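Local coordinates for protein glutamine cyclotransferase (Xanthomonas campestris, PDB 3MBR) that probably catalyses the cyclisation of N-terminal glutamine residues to pyroglutamate, as a calcium-binding beta-propeller glutaminyl cyclase, at residues A[15-20]-A[33-38]. The protein carries 1 engineered substitution. Numbering follows the deposited sequence.
Sequences YPHDTT and LYESTG
His17 and Glu35 join the two segments through a single hydrogen bond between side chains, a histidine-carboxylate pair whose CA atoms, His17 CA and Glu35 CA, are 10.9 Å apart. NE2 of His17 donates to OE2 of Glu35 over 2.7 Å, with an N-H...O angle of 168°. The acceptor lies in the imidazole plane and offers its syn lone pair, so the carboxylate meets the ring at its edge, the two planes 29° apart. Glu35 bridges the gap because its chain is fully extended, with CG anti to the backbone N (chi1 -172°). Both ends of the bond have further partners: Thr23 OG1 also hydrogen-bonds to OE2, while the carbonyl of Trp225 binds ND1 of His17, so that both ring nitrogens are engaged and the rotation of the ring is fixed.

In the beta-propeller, this pair links neighbouring blades: strand 9-16 edges the sheet that contains 227-233, and strand 32-37 belongs to the next one. Glu35 also packs against Leu26, one of the residues of the calcium site.

Beyond His17 the chain folds into an Asx turn, where Thr20 N donates to Asp18 OD1 (2.9 Å) from above the carboxylate plane. The other oxygen, OD2, forms a salt bridge with Arg46, on the strand that pairs with 32-37.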
loop_
_atom_site.group_PDB
_atom_site.type_symbol
_atom_site.label_atom_id
_atom_site.label_comp_id
_atom_site.label_asym_id
_atom_site.label_seq_id
_atom_site.Cartn_x
_atom_site.Cartn_y
_atom_site.Cartn_z
ATOM N N TYR A 15 17.678 -2.258 -0.396
ATOM C CA TYR A 15 17.832 -1.457 -1.632
ATOM C C TYR A 15 17.770 0.017 -1.231
ATOM O O TYR A 15 17.119 0.357 -0.277
ATOM C CB TYR A 15 16.651 -1.757 -2.573
ATOM C CG TYR A 15 16.530 -3.187 -3.009
ATOM C CD1 TYR A 15 15.856 -4.117 -2.240
ATOM C CD2 TYR A 15 17.116 -3.576 -4.238
ATOM C CE1 TYR A 15 15.748 -5.432 -2.653
ATOM C CE2 TYR A 15 17.001 -4.934 -4.672
ATOM C CZ TYR A 15 16.274 -5.837 -3.867
ATOM O OH TYR A 15 16.087 -7.136 -4.364
ATOM N N PRO A 16 18.419 0.888 -1.960
ATOM C CA PRO A 16 18.318 2.333 -1.652
ATOM C C PRO A 16 16.892 2.852 -1.851
ATOM O O PRO A 16 16.237 2.474 -2.827
ATOM C CB PRO A 16 19.265 2.996 -2.651
ATOM C CG PRO A 16 19.714 1.929 -3.596
ATOM C CD PRO A 16 19.206 0.593 -3.178
ATOM N N HIS A 17 16.471 3.779 -0.979
ATOM C CA HIS A 17 15.227 4.467 -1.212
ATOM C C HIS A 17 15.455 5.948 -1.033
ATOM O O HIS A 17 16.245 6.373 -0.143
ATOM C CB HIS A 17 14.197 3.986 -0.159
ATOM C CG HIS A 17 12.815 4.607 -0.266
ATOM N ND1 HIS A 17 12.303 5.416 0.743
ATOM C CD2 HIS A 17 11.805 4.437 -1.161
ATOM C CE1 HIS A 17 11.049 5.777 0.429
ATOM N NE2 HIS A 17 10.725 5.204 -0.737
ATOM N N ASP A 18 14.789 6.748 -1.844
ATOM C CA ASP A 18 14.967 8.223 -1.819
ATOM C C ASP A 18 14.301 8.785 -0.577
ATOM O O ASP A 18 13.104 8.626 -0.386
ATOM C CB ASP A 18 14.282 8.668 -3.105
ATOM C CG ASP A 18 14.330 10.178 -3.359
ATOM O OD1 ASP A 18 14.799 10.982 -2.523
ATOM O OD2 ASP A 18 13.958 10.546 -4.519
ATOM N N THR A 19 15.085 9.536 0.229
ATOM C CA THR A 19 14.520 10.053 1.459
ATOM C C THR A 19 13.634 11.289 1.225
ATOM O O THR A 19 13.046 11.804 2.192
ATOM C CB THR A 19 15.544 10.389 2.541
ATOM O OG1 THR A 19 16.458 11.337 1.975
ATOM C CG2 THR A 19 16.316 9.133 2.968
ATOM N N THR A 20 13.456 11.733 -0.024
ATOM C CA THR A 20 12.389 12.691 -0.299
ATOM C C THR A 20 11.028 12.052 -0.498
ATOM O O THR A 20 10.030 12.799 -0.619
ATOM C CB THR A 20 12.632 13.529 -1.578
ATOM O OG1 THR A 20 12.544 12.672 -2.727
ATOM C CG2 THR A 20 14.012 14.239 -1.583
ATOM N N LEU A 33 9.134 -0.493 -9.500
ATOM C CA LEU A 33 8.217 -0.070 -8.466
ATOM C C LEU A 33 7.465 1.177 -8.881
ATOM O O LEU A 33 7.987 1.994 -9.678
ATOM C CB LEU A 33 8.990 0.282 -7.166
ATOM C CG LEU A 33 9.699 -0.925 -6.538
ATOM C CD1 LEU A 33 10.803 -0.496 -5.558
ATOM C CD2 LEU A 33 8.652 -1.746 -5.863
ATOM N N TYR A 34 6.243 1.335 -8.389
ATOM C CA TYR A 34 5.481 2.562 -8.585
ATOM C C TYR A 34 5.138 2.997 -7.176
ATOM O O TYR A 34 4.677 2.172 -6.339
ATOM C CB TYR A 34 4.202 2.241 -9.375
ATOM C CG TYR A 34 4.521 1.976 -10.812
ATOM C CD1 TYR A 34 4.978 0.712 -11.193
ATOM C CD2 TYR A 34 4.450 3.007 -11.781
ATOM C CE1 TYR A 34 5.316 0.415 -12.507
ATOM C CE2 TYR A 34 4.764 2.689 -13.163
ATOM C CZ TYR A 34 5.204 1.412 -13.495
ATOM O OH TYR A 34 5.538 1.145 -14.814
ATOM N N GLU A 35 5.366 4.269 -6.900
ATOM C CA GLU A 35 5.252 4.777 -5.553
ATOM C C GLU A 35 4.503 6.104 -5.509
ATOM O O GLU A 35 4.868 7.009 -6.300
ATOM C CB GLU A 35 6.655 5.012 -4.989
ATOM C CG GLU A 35 6.674 5.363 -3.511
ATOM C CD GLU A 35 8.113 5.409 -2.966
ATOM O OE1 GLU A 35 9.101 5.250 -3.739
ATOM O OE2 GLU A 35 8.244 5.595 -1.740
ATOM N N SER A 36 3.470 6.261 -4.695
ATOM C CA SER A 36 2.716 7.510 -4.505
ATOM C C SER A 36 3.454 8.302 -3.423
ATOM O O SER A 36 3.916 7.694 -2.433
ATOM C CB SER A 36 1.265 6.984 -3.901
ATOM O OG SER A 36 0.550 8.235 -3.817
ATOM N N THR A 37 3.615 9.588 -3.555
ATOM C CA THR A 37 4.251 10.383 -2.491
ATOM C C THR A 37 3.319 11.507 -2.199
ATOM O O THR A 37 2.841 12.163 -3.129
ATOM C CB THR A 37 5.689 10.783 -2.846
ATOM O OG1 THR A 37 5.764 11.605 -4.009
ATOM C CG2 THR A 37 6.564 9.613 -3.094
ATOM N N GLY A 38 3.086 11.771 -0.895
ATOM C CA GLY A 38 1.935 12.490 -0.421
ATOM C C GLY A 38 2.373 13.740 0.183
ATOM O O GLY A 38 3.102 13.742 1.143
#